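Local coordinates for purine nucleoside phosphorylase (Schistosoma mansoni, PDB 5KO5), which catalyses the phosphate-dependent cleavage of purine nucleosides, releasing the free base and ribose 1-phosphate, at residues R86-Y90 and M221-E226; N147-N153 and I228-H232; V75-I80 and I281-L286; V110-T116 and I235-V240. One frame throughout, in Å; residues are numbered along the deposited sequence.

Contact 1: R86-Y90 and M221-E226. With CYT (6-aminopyrimidin-2(1H)-one), chain B.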
loop_
_atom_site.group_PDB
_atom_site.type_symbol
_atom_site.label_atom_id
_atom_site.label_comp_id
_atom_site.label_asym_id
_atom_site.label_seq_id
_atom_site.Cartn_x
_atom_site.Cartn_y
_atom_site.Cartn_z
ATOM N N ARG A 86 -4.065 -6.383 22.143
ATOM C CA ARG A 86 -4.148 -6.675 20.725
ATOM C C ARG A 86 -2.875 -6.231 20.005
ATOM O O ARG A 86 -2.244 -5.238 20.369
ATOM C CB ARG A 86 -5.323 -5.881 20.176
ATOM C CG ARG A 86 -5.690 -6.160 18.778
ATOM C CD ARG A 86 -6.924 -5.369 18.489
ATOM N NE ARG A 86 -7.602 -5.868 17.310
ATOM C CZ ARG A 86 -8.856 -5.574 17.020
ATOM N NH1 ARG A 86 -9.551 -4.784 17.832
ATOM N NH2 ARG A 86 -9.406 -6.067 15.927
ATOM N N LEU A 87 -2.505 -6.972 18.969
ATOM C CA LEU A 87 -1.359 -6.619 18.142
ATOM C C LEU A 87 -1.865 -5.868 16.918
ATOM O O LEU A 87 -2.631 -6.420 16.122
ATOM C CB LEU A 87 -0.606 -7.874 17.714
ATOM C CG LEU A 87 -0.213 -8.814 18.851
ATOM C CD1 LEU A 87 0.399 -10.073 18.260
ATOM C CD2 LEU A 87 0.751 -8.128 19.788
ATOM N N HIS A 88 -1.425 -4.622 16.750
ATOM C CA HIS A 88 -1.849 -3.779 15.633
ATOM C C HIS A 88 -0.708 -3.583 14.646
ATOM O O HIS A 88 0.442 -3.366 15.040
ATOM C CB HIS A 88 -2.261 -2.401 16.137
ATOM C CG HIS A 88 -3.543 -2.389 16.909
ATOM N ND1 HIS A 88 -3.586 -2.389 18.288
ATOM C CD2 HIS A 88 -4.827 -2.322 16.491
ATOM C CE1 HIS A 88 -4.847 -2.353 18.685
ATOM N NE2 HIS A 88 -5.621 -2.312 17.614
ATOM N N MET A 89 -1.034 -3.617 13.352
ATOM C CA MET A 89 0.022 -3.558 12.345
ATOM C C MET A 89 0.686 -2.187 12.279
ATOM O O MET A 89 1.862 -2.107 11.905
ATOM C CB MET A 89 -0.490 -4.083 10.996
ATOM C CG MET A 89 -0.963 -5.540 11.141
ATOM S SD MET A 89 -0.932 -6.538 9.641
ATOM C CE MET A 89 0.824 -6.644 9.331
ATOM N N TYR A 90 -0.003 -1.123 12.694
ATOM C CA TYR A 90 0.653 0.185 12.713
ATOM C C TYR A 90 1.789 0.246 13.720
ATOM O O TYR A 90 2.576 1.195 13.668
ATOM C CB TYR A 90 -0.342 1.338 12.943
ATOM C CG TYR A 90 -1.180 1.198 14.194
ATOM C CD1 TYR A 90 -0.618 1.340 15.459
ATOM C CD2 TYR A 90 -2.534 0.925 14.108
ATOM C CE1 TYR A 90 -1.384 1.189 16.605
ATOM C CE2 TYR A 90 -3.304 0.776 15.245
ATOM C CZ TYR A 90 -2.724 0.914 16.488
ATOM O OH TYR A 90 -3.500 0.747 17.607
ATOM N N MET A 221 -8.268 0.774 11.920
ATOM C CA MET A 221 -6.859 0.415 11.775
ATOM C C MET A 221 -6.557 -1.018 12.207
ATOM O O MET A 221 -5.401 -1.346 12.499
ATOM C CB MET A 221 -5.966 1.387 12.543
ATOM C CG MET A 221 -6.199 2.844 12.230
ATOM S SD MET A 221 -5.188 3.875 13.308
ATOM C CE MET A 221 -5.918 5.476 12.956
ATOM N N SER A 222 -7.558 -1.883 12.248
ATOM C CA SER A 222 -7.325 -3.212 12.789
ATOM C C SER A 222 -8.235 -4.193 12.071
ATOM O O SER A 222 -8.789 -3.887 11.010
ATOM C CB SER A 222 -7.592 -3.221 14.303
ATOM O OG SER A 222 -8.974 -3.070 14.551
ATOM N N THR A 223 -8.366 -5.378 12.667
ATOM C CA THR A 223 -9.446 -6.331 12.418
ATOM C C THR A 223 -9.256 -7.135 11.139
ATOM O O THR A 223 -9.251 -8.365 11.185
ATOM C CB THR A 223 -10.802 -5.633 12.473
ATOM O OG1 THR A 223 -10.969 -5.095 13.794
ATOM C CG2 THR A 223 -11.929 -6.620 12.191
ATOM N N VAL A 224 -9.095 -6.466 9.999
ATOM C CA VAL A 224 -8.926 -7.141 8.713
ATOM C C VAL A 224 -7.770 -8.146 8.720
ATOM O O VAL A 224 -7.940 -9.258 8.196
ATOM C CB VAL A 224 -8.870 -6.120 7.563
ATOM C CG1 VAL A 224 -8.404 -6.771 6.260
ATOM C CG2 VAL A 224 -10.243 -5.468 7.381
ATOM N N PRO A 225 -6.604 -7.850 9.309
ATOM C CA PRO A 225 -5.542 -8.879 9.320
ATOM C C PRO A 225 -5.961 -10.135 10.060
ATOM O O PRO A 225 -5.774 -11.249 9.554
ATOM C CB PRO A 225 -4.357 -8.165 9.995
ATOM C CG PRO A 225 -4.618 -6.680 9.708
ATOM C CD PRO A 225 -6.118 -6.549 9.819
ATOM N N GLU A 226 -6.597 -9.966 11.220
ATOM C CA GLU A 226 -7.032 -11.123 11.997
ATOM C C GLU A 226 -8.120 -11.886 11.271
ATOM O O GLU A 226 -8.127 -13.125 11.293
ATOM C CB GLU A 226 -7.552 -10.674 13.365
ATOM C CG GLU A 226 -6.494 -10.117 14.275
ATOM C CD GLU A 226 -6.453 -8.609 14.272
ATOM O OE1 GLU A 226 -6.587 -8.024 13.186
ATOM O OE2 GLU A 226 -6.281 -8.009 15.358
HETATM N N3 CYT B . -10.794 6.126 13.164
HETATM C C4 CYT B . -11.663 6.707 13.992
HETATM N N1 CYT B . -10.401 4.449 14.801
HETATM C C2 CYT B . -10.135 5.002 13.543
HETATM O O2 CYT B . -9.295 4.473 12.808
HETATM N N4 CYT B . -12.272 7.819 13.566
HETATM C C5 CYT B . -11.956 6.153 15.277
HETATM C C6 CYT B . -11.302 5.040 15.635
HETATM O O HOH W 1 -3.885 -8.902 16.045
HETATM O O HOH W 2 -5.011 -5.821 14.078
HETATM O O HOH W 3 -3.778 -4.107 12.466
HETATM O O HOH W 4 -2.673 -1.206 11.497
#

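Contact 2: N147-N153 and I228-H232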
loop_
_atom_site.group_PDB
_atom_site.type_symbol
_atom_site.label_atom_id
_atom_site.label_comp_id
_atom_site.label_asym_id
_atom_site.label_seq_id
_atom_site.Cartn_x
_atom_site.Cartn_y
_atom_site.Cartn_z
ATOM N N ASN A 147 -0.798 -7.243 2.379
ATOM C CA ASN A 147 -1.725 -8.221 2.943
ATOM C C ASN A 147 -1.006 -9.027 4.021
ATOM O O ASN A 147 0.181 -9.355 3.892
ATOM C CB ASN A 147 -2.186 -9.148 1.810
ATOM C CG ASN A 147 -3.414 -9.985 2.156
ATOM O OD1 ASN A 147 -3.365 -10.879 3.018
ATOM N ND2 ASN A 147 -4.514 -9.734 1.438
ATOM N N VAL A 148 -1.742 -9.359 5.090
ATOM C CA VAL A 148 -1.188 -10.159 6.183
ATOM C C VAL A 148 -0.697 -11.532 5.725
ATOM O O VAL A 148 0.133 -12.143 6.411
ATOM C CB VAL A 148 -2.217 -10.248 7.335
ATOM C CG1 VAL A 148 -3.388 -11.123 6.931
ATOM C CG2 VAL A 148 -1.562 -10.781 8.609
ATOM N N LEU A 149 -1.168 -12.030 4.567
ATOM C CA LEU A 149 -0.719 -13.321 4.053
ATOM C C LEU A 149 0.448 -13.236 3.069
ATOM O O LEU A 149 0.897 -14.289 2.591
ATOM C CB LEU A 149 -1.896 -14.090 3.418
ATOM C CG LEU A 149 -2.861 -14.748 4.406
ATOM C CD1 LEU A 149 -4.075 -15.279 3.650
ATOM C CD2 LEU A 149 -2.158 -15.884 5.174
ATOM N N VAL A 150 0.966 -12.039 2.762
ATOM C CA VAL A 150 2.147 -11.983 1.905
ATOM C C VAL A 150 3.282 -12.746 2.563
ATOM O O VAL A 150 3.584 -12.542 3.748
ATOM C CB VAL A 150 2.537 -10.526 1.615
ATOM C CG1 VAL A 150 3.933 -10.474 0.965
ATOM C CG2 VAL A 150 1.536 -9.874 0.695
ATOM N N GLY A 151 3.939 -13.608 1.782
ATOM C CA GLY A 151 4.973 -14.490 2.266
ATOM C C GLY A 151 4.667 -15.906 1.830
ATOM O O GLY A 151 3.648 -16.172 1.183
ATOM N N PRO A 152 5.521 -16.854 2.199
ATOM C CA PRO A 152 5.229 -18.258 1.882
ATOM C C PRO A 152 3.900 -18.658 2.499
ATOM O O PRO A 152 3.546 -18.204 3.588
ATOM C CB PRO A 152 6.383 -19.016 2.540
ATOM C CG PRO A 152 6.914 -18.075 3.593
ATOM C CD PRO A 152 6.740 -16.700 3.013
ATOM N N ASN A 153 3.142 -19.487 1.787
ATOM C CA ASN A 153 1.933 -20.042 2.384
ATOM C C ASN A 153 2.268 -21.157 3.366
ATOM O O ASN A 153 3.150 -21.984 3.121
ATOM C CB ASN A 153 0.985 -20.599 1.324
ATOM C CG ASN A 153 -0.373 -20.948 1.913
ATOM O OD1 ASN A 153 -1.036 -20.082 2.475
ATOM N ND2 ASN A 153 -0.787 -22.205 1.803
ATOM N N ILE A 228 -8.495 -12.197 8.093
ATOM C CA ILE A 228 -7.922 -12.947 6.984
ATOM C C ILE A 228 -7.206 -14.190 7.489
ATOM O O ILE A 228 -7.349 -15.271 6.913
ATOM C CB ILE A 228 -7.018 -12.031 6.148
ATOM C CG1 ILE A 228 -7.902 -11.062 5.360
ATOM C CG2 ILE A 228 -6.098 -12.835 5.219
ATOM C CD1 ILE A 228 -7.132 -9.950 4.625
ATOM N N ILE A 229 -6.443 -14.070 8.580
ATOM C CA ILE A 229 -5.762 -15.252 9.110
ATOM C C ILE A 229 -6.781 -16.280 9.579
ATOM O O ILE A 229 -6.628 -17.482 9.326
ATOM C CB ILE A 229 -4.760 -14.863 10.219
ATOM C CG1 ILE A 229 -3.670 -13.939 9.666
ATOM C CG2 ILE A 229 -4.139 -16.131 10.827
ATOM C CD1 ILE A 229 -2.905 -14.496 8.446
ATOM N N ALA A 230 -7.846 -15.824 10.244
ATOM C CA ALA A 230 -8.900 -16.734 10.688
ATOM C C ALA A 230 -9.574 -17.413 9.498
ATOM O O ALA A 230 -9.743 -18.643 9.482
ATOM C CB ALA A 230 -9.926 -15.966 11.523
ATOM N N CYS A 231 -9.956 -16.624 8.487
ATOM C CA CYS A 231 -10.611 -17.180 7.307
ATOM C C CYS A 231 -9.709 -18.193 6.615
ATOM O O CYS A 231 -10.164 -19.259 6.182
ATOM C CB CYS A 231 -10.970 -16.033 6.361
ATOM S SG CYS A 231 -11.807 -16.539 4.840
ATOM N N HIS A 232 -8.415 -17.885 6.532
ATOM C CA HIS A 232 -7.463 -18.778 5.887
ATOM C C HIS A 232 -7.454 -20.155 6.548
ATOM O O HIS A 232 -7.360 -21.178 5.857
ATOM C CB HIS A 232 -6.088 -18.101 5.920
ATOM C CG HIS A 232 -4.976 -18.921 5.359
ATOM N ND1 HIS A 232 -4.114 -19.643 6.157
ATOM C CD2 HIS A 232 -4.550 -19.093 4.086
ATOM C CE1 HIS A 232 -3.214 -20.240 5.394
ATOM N NE2 HIS A 232 -3.461 -19.931 4.133
#

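Contact 3: V75-I80 and I281-L286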
loop_
_atom_site.group_PDB
_atom_site.type_symbol
_atom_site.label_atom_id
_atom_site.label_comp_id
_atom_site.label_asym_id
_atom_site.label_seq_id
_atom_site.Cartn_x
_atom_site.Cartn_y
_atom_site.Cartn_z
ATOM N N VAL A 75 -16.848 -18.399 29.752
ATOM C CA VAL A 75 -17.822 -17.318 29.682
ATOM C C VAL A 75 -19.131 -17.911 29.193
ATOM O O VAL A 75 -19.165 -18.559 28.140
ATOM C CB VAL A 75 -17.376 -16.193 28.731
ATOM C CG1 VAL A 75 -18.519 -15.200 28.526
ATOM C CG2 VAL A 75 -16.140 -15.499 29.269
ATOM N N GLY A 76 -20.199 -17.690 29.950
ATOM C CA GLY A 76 -21.514 -18.149 29.526
ATOM C C GLY A 76 -21.584 -19.630 29.239
ATOM O O GLY A 76 -22.300 -20.055 28.324
ATOM N N GLY A 77 -20.844 -20.432 29.999
ATOM C CA GLY A 77 -20.841 -21.866 29.811
ATOM C C GLY A 77 -19.972 -22.373 28.682
ATOM O O GLY A 77 -19.967 -23.583 28.425
ATOM N N ARG A 78 -19.240 -21.497 27.998
ATOM C CA ARG A 78 -18.380 -21.898 26.896
ATOM C C ARG A 78 -16.926 -21.603 27.241
ATOM O O ARG A 78 -16.622 -20.647 27.960
ATOM C CB ARG A 78 -18.761 -21.164 25.606
ATOM C CG ARG A 78 -20.229 -21.312 25.215
ATOM C CD ARG A 78 -20.613 -22.771 24.958
ATOM N NE ARG A 78 -19.675 -23.444 24.058
ATOM C CZ ARG A 78 -19.770 -23.447 22.731
ATOM N NH1 ARG A 78 -20.762 -22.806 22.124
ATOM N NH2 ARG A 78 -18.866 -24.092 22.006
ATOM N N LYS A 79 -16.025 -22.427 26.714
ATOM C CA LYS A 79 -14.600 -22.263 26.958
ATOM C C LYS A 79 -14.028 -21.326 25.904
ATOM O O LYS A 79 -14.256 -21.516 24.705
ATOM C CB LYS A 79 -13.902 -23.620 26.904
ATOM C CG LYS A 79 -14.423 -24.594 27.953
ATOM C CD LYS A 79 -13.886 -26.000 27.745
ATOM C CE LYS A 79 -14.504 -26.976 28.743
ATOM N NZ LYS A 79 -14.061 -28.378 28.507
ATOM N N ILE A 80 -13.321 -20.288 26.352
ATOM C CA ILE A 80 -12.848 -19.250 25.450
ATOM C C ILE A 80 -11.373 -18.970 25.702
ATOM O O ILE A 80 -10.811 -19.317 26.743
ATOM C CB ILE A 80 -13.680 -17.947 25.547
ATOM C CG1 ILE A 80 -13.345 -17.180 26.824
ATOM C CG2 ILE A 80 -15.180 -18.236 25.469
ATOM C CD1 ILE A 80 -12.556 -15.925 26.557
ATOM N N ILE A 281 -21.987 -15.384 23.091
ATOM C CA ILE A 281 -21.220 -16.574 23.454
ATOM C C ILE A 281 -22.139 -17.687 23.960
ATOM O O ILE A 281 -22.040 -18.841 23.523
ATOM C CB ILE A 281 -20.115 -16.212 24.465
ATOM C CG1 ILE A 281 -19.049 -15.346 23.789
ATOM C CG2 ILE A 281 -19.487 -17.469 25.058
ATOM C CD1 ILE A 281 -18.055 -14.714 24.751
ATOM N N THR A 282 -23.055 -17.358 24.880
ATOM C CA THR A 282 -23.957 -18.382 25.410
ATOM C C THR A 282 -24.861 -18.961 24.330
ATOM O O THR A 282 -25.290 -20.117 24.434
ATOM C CB THR A 282 -24.829 -17.829 26.541
ATOM O OG1 THR A 282 -25.904 -17.061 25.988
ATOM C CG2 THR A 282 -24.030 -16.963 27.471
ATOM N N ARG A 283 -25.162 -18.181 23.292
ATOM C CA ARG A 283 -26.115 -18.590 22.268
ATOM C C ARG A 283 -25.463 -19.245 21.054
ATOM O O ARG A 283 -26.179 -19.787 20.204
ATOM C CB ARG A 283 -26.966 -17.391 21.834
ATOM C CG ARG A 283 -27.826 -16.808 22.955
ATOM C CD ARG A 283 -29.204 -17.450 23.002
ATOM N NE ARG A 283 -30.001 -17.084 21.837
ATOM C CZ ARG A 283 -30.735 -15.980 21.754
ATOM N NH1 ARG A 283 -30.777 -15.132 22.774
ATOM N NH2 ARG A 283 -31.426 -15.724 20.654
ATOM N N LEU A 284 -24.138 -19.212 20.957
ATOM C CA LEU A 284 -23.452 -19.832 19.835
ATOM C C LEU A 284 -23.807 -21.312 19.736
ATOM O O LEU A 284 -24.018 -21.975 20.761
ATOM C CB LEU A 284 -21.942 -19.690 20.008
ATOM C CG LEU A 284 -21.482 -18.271 19.715
ATOM C CD1 LEU A 284 -19.991 -18.104 19.925
ATOM C CD2 LEU A 284 -21.883 -17.906 18.306
ATOM N N PRO A 285 -23.895 -21.857 18.527
ATOM C CA PRO A 285 -24.160 -23.291 18.380
ATOM C C PRO A 285 -23.030 -24.125 18.968
ATOM O O PRO A 285 -21.869 -23.710 18.998
ATOM C CB PRO A 285 -24.255 -23.479 16.861
ATOM C CG PRO A 285 -23.527 -22.314 16.286
ATOM C CD PRO A 285 -23.781 -21.176 17.229
ATOM N N LEU A 286 -23.391 -25.319 19.449
ATOM C CA LEU A 286 -22.398 -26.228 20.005
ATOM C C LEU A 286 -21.508 -26.844 18.932
ATOM O O LEU A 286 -20.442 -27.376 19.260
ATOM C CB LEU A 286 -23.081 -27.331 20.815
ATOM C CG LEU A 286 -23.913 -26.894 22.022
ATOM C CD1 LEU A 286 -24.635 -28.089 22.628
ATOM C CD2 LEU A 286 -23.043 -26.208 23.065
HETATM O O HOH W 5 -22.805 -21.586 22.927
HETATM O O HOH W 6 -18.548 -23.731 18.808
#

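Contact 4: V110-T116 and I235-V240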
loop_
_atom_site.group_PDB
_atom_site.type_symbol
_atom_site.label_atom_id
_atom_site.label_comp_id
_atom_site.label_asym_id
_atom_site.label_seq_id
_atom_site.Cartn_x
_atom_site.Cartn_y
_atom_site.Cartn_z
ATOM N N VAL A 110 -10.097 -23.425 18.541
ATOM C CA VAL A 110 -11.034 -22.337 18.293
ATOM C C VAL A 110 -11.721 -22.538 16.953
ATOM O O VAL A 110 -11.067 -22.773 15.929
ATOM C CB VAL A 110 -10.315 -20.982 18.366
ATOM C CG1 VAL A 110 -11.185 -19.868 17.774
ATOM C CG2 VAL A 110 -9.940 -20.672 19.812
ATOM N N ARG A 111 -13.055 -22.459 16.961
ATOM C CA ARG A 111 -13.843 -22.518 15.739
ATOM C C ARG A 111 -14.506 -21.201 15.374
ATOM O O ARG A 111 -14.856 -21.014 14.205
ATOM C CB ARG A 111 -14.931 -23.595 15.854
ATOM C CG ARG A 111 -14.397 -25.017 15.886
ATOM C CD ARG A 111 -15.536 -26.025 15.810
ATOM N NE ARG A 111 -16.414 -25.957 16.975
ATOM C CZ ARG A 111 -16.221 -26.654 18.090
ATOM N NH1 ARG A 111 -15.179 -27.467 18.194
ATOM N NH2 ARG A 111 -17.070 -26.538 19.105
ATOM N N VAL A 112 -14.679 -20.291 16.334
ATOM C CA VAL A 112 -15.316 -19.000 16.111
ATOM C C VAL A 112 -14.471 -17.940 16.798
ATOM O O VAL A 112 -14.099 -18.107 17.966
ATOM C CB VAL A 112 -16.743 -18.980 16.687
ATOM C CG1 VAL A 112 -17.341 -17.577 16.599
ATOM C CG2 VAL A 112 -17.621 -19.997 15.962
ATOM N N LEU A 113 -14.171 -16.864 16.071
ATOM C CA LEU A 113 -13.427 -15.721 16.587
ATOM C C LEU A 113 -14.359 -14.516 16.612
ATOM O O LEU A 113 -14.945 -14.162 15.582
ATOM C CB LEU A 113 -12.215 -15.449 15.699
ATOM C CG LEU A 113 -11.383 -14.205 16.023
ATOM C CD1 LEU A 113 -10.863 -14.231 17.466
ATOM C CD2 LEU A 113 -10.236 -14.122 15.032
ATOM N N LEU A 114 -14.502 -13.902 17.787
ATOM C CA LEU A 114 -15.314 -12.704 17.978
ATOM C C LEU A 114 -14.377 -11.518 18.143
ATOM O O LEU A 114 -13.455 -11.574 18.962
ATOM C CB LEU A 114 -16.170 -12.832 19.243
ATOM C CG LEU A 114 -17.054 -14.080 19.342
ATOM C CD1 LEU A 114 -17.845 -14.094 20.655
ATOM C CD2 LEU A 114 -17.991 -14.203 18.131
ATOM N N ILE A 115 -14.613 -10.446 17.380
ATOM C CA ILE A 115 -13.719 -9.291 17.356
ATOM C C ILE A 115 -14.531 -8.015 17.526
ATOM O O ILE A 115 -15.581 -7.849 16.897
ATOM C CB ILE A 115 -12.952 -9.224 16.021
ATOM C CG1 ILE A 115 -12.243 -10.543 15.719
ATOM C CG2 ILE A 115 -11.946 -8.072 16.046
ATOM C CD1 ILE A 115 -11.578 -10.571 14.343
ATOM N N THR A 116 -14.036 -7.096 18.355
ATOM C CA THR A 116 -14.585 -5.747 18.398
ATOM C C THR A 116 -13.478 -4.744 18.099
ATOM O O THR A 116 -12.291 -5.030 18.263
ATOM C CB THR A 116 -15.242 -5.411 19.753
ATOM O OG1 THR A 116 -14.268 -5.519 20.805
ATOM C CG2 THR A 116 -16.409 -6.351 20.037
ATOM N N ILE A 235 -11.604 -20.561 10.583
ATOM C CA ILE A 235 -12.278 -20.042 11.766
ATOM C C ILE A 235 -13.319 -19.028 11.311
ATOM O O ILE A 235 -13.012 -18.107 10.542
ATOM C CB ILE A 235 -11.256 -19.404 12.726
ATOM C CG1 ILE A 235 -10.333 -20.474 13.317
ATOM C CG2 ILE A 235 -11.958 -18.626 13.841
ATOM C CD1 ILE A 235 -9.229 -19.908 14.176
ATOM N N LYS A 236 -14.555 -19.197 11.776
ATOM C CA LYS A 236 -15.622 -18.254 11.462
ATOM C C LYS A 236 -15.448 -16.998 12.303
ATOM O O LYS A 236 -14.937 -17.052 13.422
ATOM C CB LYS A 236 -16.984 -18.892 11.756
ATOM C CG LYS A 236 -17.294 -20.102 10.893
ATOM C CD LYS A 236 -18.692 -20.631 11.210
ATOM C CE LYS A 236 -19.015 -21.870 10.402
ATOM N NZ LYS A 236 -18.122 -23.003 10.767
ATOM N N VAL A 237 -15.888 -15.862 11.767
ATOM C CA VAL A 237 -15.630 -14.569 12.391
ATOM C C VAL A 237 -16.918 -13.767 12.511
ATOM O O VAL A 237 -17.719 -13.720 11.573
ATOM C CB VAL A 237 -14.599 -13.747 11.589
ATOM C CG1 VAL A 237 -14.463 -12.347 12.190
ATOM C CG2 VAL A 237 -13.256 -14.438 11.570
ATOM N N LEU A 238 -17.097 -13.124 13.668
ATOM C CA LEU A 238 -18.035 -12.025 13.854
ATOM C C LEU A 238 -17.202 -10.822 14.267
ATOM O O LEU A 238 -16.433 -10.912 15.229
ATOM C CB LEU A 238 -19.026 -12.330 14.979
ATOM C CG LEU A 238 -19.916 -11.142 15.348
ATOM C CD1 LEU A 238 -20.891 -10.809 14.217
ATOM C CD2 LEU A 238 -20.670 -11.422 16.636
ATOM N N ALA A 239 -17.326 -9.715 13.536
ATOM C CA ALA A 239 -16.569 -8.507 13.830
ATOM C C ALA A 239 -17.545 -7.354 13.962
ATOM O O ALA A 239 -18.391 -7.160 13.085
ATOM C CB ALA A 239 -15.567 -8.209 12.712
ATOM N N VAL A 240 -17.428 -6.591 15.052
ATOM C CA VAL A 240 -18.351 -5.502 15.352
ATOM C C VAL A 240 -17.543 -4.241 15.612
ATOM O O VAL A 240 -16.636 -4.247 16.450
ATOM C CB VAL A 240 -19.227 -5.838 16.574
ATOM C CG1 VAL A 240 -20.140 -4.661 16.914
ATOM C CG2 VAL A 240 -20.026 -7.104 16.302
#

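Contact 1: R86-Y90 and M221-E226
R86 reaches across to S222, T223 and E226, joining the loop after strand 78-84 to the start of helix 224-232 by a salt bridge, while M221 carries the contact to the base pocket of the phosphorylase fold. With CG anti to the backbone N (chi1 -173°), R86 runs out extended from CB. CG and CD skirt the E226 carboxylate, CG lying 3.9 Å from OE2; CG also lies over the rim of one face of the H88 ring, and the Y90 hydroxyl stands over the centre of the opposite face. NE donates to E226 OE2 at 3.2 Å, almost straight (170°), with OE2 in the guanidinium plane and met on its syn side; the guanidinium and carboxylate planes are 69° apart. At the tip, NH2 makes a short but weak, bent hydrogen bond of 2.8 Å to T223 OG1, and S222 OG lies over the rim of one guanidinium face, 3.2 Å above the plane, at an angle too poor for a hydrogen bond. NH1 is taken by the carbonyl of T116, and T223 OG1 is also bonded to N117, so several bonds fix the rotation of the group. Water 1 bridges L87 O and E226 OE2, weakly at the carboxylate. S222 CB meets the H88 ring edge at CD2 (3.6 Å). M221 crosses Y90 at about a right angle, its SD 4.8 Å obliquely from the ring centroid; F161 of a second subunit packs edge-to-face on the same tyrosine. Beyond the sulfur, M221 CE ends 3.5 Å from O2 of the bound cytosine.

Contact 2: N147-N153 and I228-H232
I228 presses its CG2 branch between L149 and V148, 3.5 Å from L149 CD1 and 3.6 Å from V148 CG1, while its CD1 end lies beside the amide of N147. That amide is itself held: N147 OD1 accepts from L149 N at 2.9 Å through a lone pair, an Asx turn set within the type I beta turn N147-V150, and ND2 bonds T201 of a third subunit. The turn thereby offers V148 and L149 side by side to the helix. One residue on, I229 bends its chain back so that CD1 meets L149 CD2 at 3.6 Å and V148 CG1 at 3.7 Å, completing an apolar cluster of four branched side chains. A turn of helix beyond I228, H232 swings out with CG anti to the backbone N (chi1 177°), which carries the ring to L149 and N153. L149 CD2 stands over the centre of one ring face, 4.2 Å from the centroid, as a CH-pi contact. At the ring edge NE2 donates to N153 OD1 at 2.9 Å. The oxygen receives it in its carbonyl plane, on a lone pair, yet lies 24° out of the imidazole plane, with amide and ring turned 81° to each other. The ND2 side of the same amide is bonded to D155 and G158, so N153 presents OD1 in a fixed orientation. This loop, which also packs against P200 of the third subunit, helix 224-232 and helix 95-108 thus meet one another, A99 and I102 touching I229 and R103 touching both L149 and H232.

Contact 3: V75-I80 and I281-L286
R78 NH1 is gripped from several sides: P285 O accepts a weak, long hydrogen bond from it (3.4 Å), and water 5 lies in the guanidinium plane 2.5 Å from NH1, a separation so short that its exact value is doubtful. The same water also donates toward I281 O at 2.9 Å, one of several acceptors around it. NH2 has a salt bridge to D28 as well as water 6, which passes a weak bond on to P285 O. R78 reaches this position by curling: bends at chi2 and chi3 (-61° and -49°) fold the chain over the last turn of helix 259-283, so that CB rests on I281 CG2 at 3.8 Å and CG comes to 3.5 Å from I281 O. L286 CD2, in a poorly ordered residue, lies over the rim of one guanidinium face. Below the arginine the contact is apolar. I281 sends CG2 against the carbonyl V75 O and CD1 against V75 CG1, 3.8 Å away, with the valine and isoleucine crossing at about a right angle. V75 and R78 close a type I' beta turn through paired backbone bonds, and the two glycines at its corners take positive phi. G76, with no side chain, admits T282 CG2 to 3.5 Å from its CA. The hairpin of strands 69-75 and 78-84 is in this way laid against the C-terminal helix and the tail behind it. A guanidinium set among carbonyls at the end of a helix is probably favoured electrostatically, with D28 probably offsetting part of its charge and waters relaying further bonds to backbone carbonyls.

Contact 4: V110-T116 and I235-V240
The flat peptide groups around L113 and I115 lie beside those around K236, L238 and V240, bonded N-H to C=O, with side chains on the two sheet faces. L113 N donates to K236 O at 2.8 Å (171°), and I115 N to L238 O at 2.9 Å. In return L113 O takes L238 N and I115 O takes V240 N, and the ladder begins with K236 N on R111 O at 3.0 Å. CA-H groups fill the intervening positions, as V112 CA does 3.3 Å from K236 O. On one face V112, L114 and T116 stand beside K236, L238 and V240. L114, its CG anti to the carbonyl carbon (chi1 -54°), leans over the neighbouring strand, CD2 reaching L238 CB at 3.8 Å; F277 and I281 of helix 259-283 cover this side. The other face carries L113 and I115 with V237 and A239, where I115 CD1 meets V237 CG1 at 4.0 Å. I235, at the entrance to its strand, tucks CG2 against L113 CB (3.7 Å) and sets CD1 beside V110 CG1. V227 and A230 of helix 224-232 pack on this face. The other edge of strand 112-116 pairs with G30 and I32 of strand 29-32, and T116 OG1 is bonded to G34 N. Strands 112-116 and 236-240 run parallel at 11° with their axes 4.7 Å apart, although 118 residues separate the two segments: a central strand pair of the mixed sheet of the alpha/beta purine nucleoside phosphorylase fold.

Overall arrangement
Contact 4 is a strand pair within the central sheet, and contacts 1 and 3 each touch it. Contact 1 joins it where R86 NH1 lies 2.8 Å from T116 O, the centres of contacts 1 and 4 being 14 Å apart. Contact 2 shares helix 224-232 with contact 1, P225 O touching V148 CG1 at 3.5 Å, and this helix leads directly into strand 236-246. Contact 3 reaches the same sheet through strand 78-84, with helix 259-283 on the face away from helix 224-232; I281 CG1 packs on L114 CD1 at 3.6 Å. Cytosine is touched by contact 1 through M221; the side chain of T116 is about 12 Å from it. Contacts 1 and 2 also border other subunits of the trimer.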